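Local coordinates for extracellular solute-binding protein, family 5 (Chelativorans sp., PDB 6WM6), which binds EDTA in the periplasm, as the solute-binding protein EppA of what is probably an ABC uptake system for such aminopolycarboxylates, at residues V39-P44 / N542-P547; L35-N40 / V87-T92. All blocks are in the same frame, centred on the assembly; numbering follows the deposited sequence.

Interaction 1 of 2, residues V39-P44 / N542-P547; sequences VNSGTP and NLRDNP. With EDO (1,2-ethanediol), chain E.
Arg544 meets Val39 through CB, CD and one edge of its guanidinium. Its CB lies 4.2 Å from Val39 CB and 3.6 Å from Val39 O. CG stands between the backbone N and the carbonyl carbon (chi1 68°), and the bend at chi3 (64°) brings the guanidinium edge alongside the same carbonyl oxygen. CD passes Val39 O at 3.8 Å, and NE then donates to that oxygen at 2.8 Å, in the carbonyl plane and on a lone pair, with an N-H...O angle of 154°. NH2 adds a weak second bond to Val39 O, which together with the NH1 bond to Tyr554 OH probably limits rotation of the guanidinium. Asn40 and Asn542 continue the pairing. Asn40 ND2 reaches Leu543 O at 2.9 Å, nearly in its own amide plane, while Asn40 O accepts from Asn542 N. The Asn542 amide spans the backbone of Gly42: OD1 accepts from Gly42 N (3.1 Å) and ND2 donates to Gly42 O (2.9 Å), closing a ring of bonds around one glycine. This pairing of irregular segments, 498 residues apart, joins the loop before strand 49-54 to the loop after strand 540-541, against Gln299 of strand 296-299 and Tyr536 of strand 524-537.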
# COMPACT_ATOMS: atom_id res chain seq x y z
N VAL A 39 18.00 -10.63 3.46
CA VAL A 39 18.97 -9.57 3.15
C VAL A 39 19.40 -8.90 4.46
O VAL A 39 18.59 -8.62 5.34
CB VAL A 39 18.31 -8.54 2.21
CG1 VAL A 39 19.26 -7.33 1.99
CG2 VAL A 39 17.96 -9.16 0.84
N ASN A 40 20.70 -8.64 4.59
CA ASN A 40 21.23 -7.88 5.71
C ASN A 40 20.89 -8.49 7.07
O ASN A 40 20.48 -7.80 8.00
CB ASN A 40 20.78 -6.41 5.66
CG ASN A 40 21.52 -5.53 6.67
OD1 ASN A 40 22.62 -5.86 7.09
ND2 ASN A 40 20.89 -4.45 7.07
N SER A 41 21.11 -9.79 7.20
CA SER A 41 20.90 -10.46 8.47
C SER A 41 22.18 -10.42 9.31
O SER A 41 23.29 -10.41 8.79
CB SER A 41 20.53 -11.92 8.23
OG SER A 41 19.25 -12.02 7.60
N GLY A 42 21.99 -10.41 10.62
CA GLY A 42 23.13 -10.47 11.53
C GLY A 42 22.65 -10.47 12.96
O GLY A 42 21.46 -10.39 13.25
N THR A 43 23.61 -10.59 13.88
CA THR A 43 23.31 -10.51 15.30
C THR A 43 23.93 -9.23 15.83
O THR A 43 25.16 -9.13 15.98
CB THR A 43 23.86 -11.74 16.05
OG1 THR A 43 23.21 -12.92 15.56
CG2 THR A 43 23.59 -11.59 17.54
N PRO A 44 23.13 -8.20 16.11
CA PRO A 44 23.70 -6.92 16.54
C PRO A 44 24.12 -6.95 18.00
O PRO A 44 23.75 -7.85 18.76
CB PRO A 44 22.57 -5.92 16.32
CG PRO A 44 21.33 -6.72 16.32
CD PRO A 44 21.67 -8.13 15.93
N ASN A 542 19.75 -6.36 10.26
CA ASN A 542 18.37 -6.86 10.19
C ASN A 542 17.42 -5.83 9.64
O ASN A 542 16.20 -6.00 9.75
CB ASN A 542 17.90 -7.47 11.51
CG ASN A 542 18.79 -8.60 11.95
OD1 ASN A 542 19.14 -9.46 11.15
ND2 ASN A 542 19.21 -8.57 13.19
N LEU A 543 17.93 -4.79 9.03
CA LEU A 543 17.14 -3.78 8.34
C LEU A 543 17.08 -4.16 6.87
O LEU A 543 18.13 -4.23 6.19
CB LEU A 543 17.80 -2.41 8.53
CG LEU A 543 17.19 -1.27 7.70
CD1 LEU A 543 15.75 -0.98 8.06
CD2 LEU A 543 18.08 -0.02 7.86
N ARG A 544 15.87 -4.39 6.37
CA ARG A 544 15.75 -4.80 4.99
C ARG A 544 14.48 -4.24 4.41
O ARG A 544 13.51 -3.93 5.11
CB ARG A 544 15.82 -6.32 4.84
CG ARG A 544 14.61 -7.08 5.43
CD ARG A 544 14.76 -8.58 5.26
NE ARG A 544 15.90 -9.07 6.01
CZ ARG A 544 15.88 -9.50 7.26
NH1 ARG A 544 14.77 -9.50 7.95
NH2 ARG A 544 17.01 -9.92 7.82
N ASP A 545 14.46 -4.17 3.09
CA ASP A 545 13.26 -3.75 2.41
C ASP A 545 12.16 -4.77 2.63
O ASP A 545 12.39 -5.98 2.69
CB ASP A 545 13.51 -3.58 0.92
CG ASP A 545 12.42 -2.82 0.20
OD1 ASP A 545 11.60 -2.14 0.85
OD2 ASP A 545 12.40 -2.94 -1.05
N ASN A 546 10.94 -4.28 2.74
CA ASN A 546 9.73 -5.10 2.84
C ASN A 546 8.81 -4.37 1.89
O ASN A 546 8.13 -3.42 2.29
CB ASN A 546 9.24 -5.11 4.28
CG ASN A 546 8.11 -6.09 4.51
OD1 ASN A 546 8.02 -7.10 3.82
ND2 ASN A 546 7.26 -5.81 5.48
N PRO A 547 8.84 -4.72 0.58
CA PRO A 547 8.35 -3.81 -0.48
C PRO A 547 6.84 -3.89 -0.67
O PRO A 547 6.30 -4.19 -1.76
CB PRO A 547 9.13 -4.28 -1.72
CG PRO A 547 9.40 -5.72 -1.45
CD PRO A 547 9.66 -5.82 0.04
C1 EDO E . 4.98 -8.07 -4.25
O1 EDO E . 6.22 -8.79 -4.23
C2 EDO E . 5.27 -6.61 -3.93
O2 EDO E . 6.31 -6.62 -2.94

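Interaction 2 of 2, residues L35-N40 / V87-T92; sequences LITTVN and VQPDFT
Pro89, Thr37 and Ile36 bury the most surface here, about 50 Å² each, and Asp90 adds a smaller share. The backbones come closest at Thr37 and Pro89, whose CA atoms are 5.4 Å apart. Pro89 directs its ring at the other segment: CB lies 3.4 Å from Ile36 O and 3.9 Å from Ile36 CG1. With CG1 anti to the backbone N (chi1 -165°), Ile36 splits its two branches between neighbouring residues, CG1 against the proline and CG2 against Asp90, where it stands 3.9 Å from CB. Thr37 makes its approach through the methyl: CG2 is 3.7 Å from Asp90 CG, and the hydroxyl is on its other branch.

Asp90 itself is turned to its own segment. Its OD1 accepts from Thr92 OG1 at 2.7 Å, on the syn side, and from Thr92 N at 3.3 Å, both from the same face of the carboxylate; the bond from Thr92 N defines an Asx turn. It overlaps the end of a type I beta turn from Gln88 to Phe91, closed by Phe91 N to Gln88 O. An alanine here would lose the carboxylate, which would probably leave Thr92 N and OG1 without their shared acceptor and Thr92 freer to move, while the Thr37 methyl would keep only the CB end of its contact.

The turn between strands 85-87 and 93-95 is therefore braced by its own polar bonds, whereas the pairs meeting across the contact are van der Waals ones. This suggests a fit that depends mainly on shape, with the aspartate's charge engaged inside its own turn.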
# COMPACT_ATOMS: atom_id res chain seq x y z
N LEU A 35 18.37 -14.01 0.38
CA LEU A 35 17.03 -14.01 -0.20
C LEU A 35 16.34 -12.72 0.20
O LEU A 35 16.81 -12.01 1.09
CB LEU A 35 16.21 -15.19 0.32
CG LEU A 35 16.48 -16.59 -0.27
CD1 LEU A 35 17.93 -16.95 -0.25
CD2 LEU A 35 15.64 -17.60 0.51
N ILE A 36 15.20 -12.44 -0.42
CA ILE A 36 14.50 -11.19 -0.08
C ILE A 36 14.14 -11.13 1.39
O ILE A 36 14.09 -10.06 1.97
CB ILE A 36 13.29 -11.03 -1.03
CG1 ILE A 36 12.77 -9.58 -0.97
CG2 ILE A 36 12.18 -12.01 -0.71
CD1 ILE A 36 13.64 -8.58 -1.55
N THR A 37 13.94 -12.28 2.02
CA THR A 37 13.58 -12.36 3.42
C THR A 37 14.79 -12.38 4.35
O THR A 37 14.59 -12.25 5.59
CB THR A 37 12.77 -13.65 3.65
OG1 THR A 37 13.53 -14.73 3.12
CG2 THR A 37 11.41 -13.57 2.97
N THR A 38 16.01 -12.52 3.85
CA THR A 38 17.20 -12.62 4.69
C THR A 38 18.27 -11.58 4.36
O THR A 38 19.36 -11.62 4.97
CB THR A 38 17.83 -14.03 4.63
OG1 THR A 38 18.23 -14.31 3.29
CG2 THR A 38 16.84 -15.07 5.11
N VAL A 39 18.00 -10.63 3.46
CA VAL A 39 18.97 -9.57 3.15
C VAL A 39 19.40 -8.90 4.46
O VAL A 39 18.59 -8.62 5.34
CB VAL A 39 18.31 -8.54 2.21
CG1 VAL A 39 19.26 -7.33 1.99
CG2 VAL A 39 17.96 -9.16 0.84
N ASN A 40 20.70 -8.64 4.59
CA ASN A 40 21.23 -7.88 5.71
C ASN A 40 20.89 -8.49 7.07
O ASN A 40 20.48 -7.80 8.00
CB ASN A 40 20.78 -6.41 5.66
CG ASN A 40 21.52 -5.53 6.67
OD1 ASN A 40 22.62 -5.86 7.09
ND2 ASN A 40 20.89 -4.45 7.07
N VAL A 87 2.95 -9.04 7.10
CA VAL A 87 3.40 -9.22 5.72
C VAL A 87 4.92 -9.19 5.66
O VAL A 87 5.55 -8.28 6.22
CB VAL A 87 2.81 -8.13 4.81
CG1 VAL A 87 3.14 -8.45 3.35
CG2 VAL A 87 1.29 -8.01 5.00
N GLN A 88 5.49 -10.17 5.00
CA GLN A 88 6.92 -10.40 4.90
C GLN A 88 7.45 -9.95 3.54
O GLN A 88 6.68 -9.70 2.60
CB GLN A 88 7.22 -11.90 5.05
CG GLN A 88 6.64 -12.54 6.30
CD GLN A 88 7.24 -11.95 7.55
OE1 GLN A 88 8.45 -12.11 7.80
NE2 GLN A 88 6.44 -11.25 8.32
N PRO A 89 8.77 -9.89 3.38
CA PRO A 89 9.30 -9.33 2.12
C PRO A 89 8.96 -10.13 0.89
O PRO A 89 8.94 -9.54 -0.21
CB PRO A 89 10.82 -9.25 2.38
CG PRO A 89 10.91 -8.99 3.86
CD PRO A 89 9.78 -9.84 4.46
N ASP A 90 8.71 -11.44 1.03
CA ASP A 90 8.27 -12.26 -0.10
C ASP A 90 6.76 -12.18 -0.33
O ASP A 90 6.24 -12.94 -1.15
CB ASP A 90 8.73 -13.71 0.10
CG ASP A 90 8.18 -14.34 1.36
OD1 ASP A 90 7.39 -13.74 2.09
OD2 ASP A 90 8.56 -15.53 1.62
N PHE A 91 6.07 -11.26 0.34
CA PHE A 91 4.64 -10.96 0.18
C PHE A 91 3.75 -12.05 0.77
O PHE A 91 2.56 -12.12 0.45
CB PHE A 91 4.27 -10.63 -1.27
CG PHE A 91 3.17 -9.58 -1.41
CD1 PHE A 91 3.09 -8.47 -0.58
CD2 PHE A 91 2.26 -9.69 -2.42
CE1 PHE A 91 2.09 -7.50 -0.77
CE2 PHE A 91 1.27 -8.73 -2.61
CZ PHE A 91 1.19 -7.65 -1.79
N THR A 92 4.28 -12.88 1.66
CA THR A 92 3.50 -13.85 2.41
C THR A 92 3.12 -13.26 3.76
O THR A 92 3.71 -12.29 4.24
CB THR A 92 4.25 -15.16 2.61
OG1 THR A 92 5.40 -14.98 3.42
CG2 THR A 92 4.67 -15.77 1.26

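In the fold
Interactions 1 and 2 start from the same N-terminal loop and share Val39 and Asn40, with centres about 9 Å apart. Both are partly buried, but interaction 1 lies deeper by residue: four of its eight touching residues are buried, against one of four in interaction 2, although its centre is farther from that of the chain (about 21 against 16 Å). It buries 333 Å² compared with 192 Å². Interaction 1 fastens the loop to the C-terminal segment through hydrogen bonds; interaction 2 rests it on the turn between strands 85-87 and 93-95 by van der Waals packing. Asn546 connects the two, its ND2 probably hydrogen-bonding Val87 O at 3.1 Å.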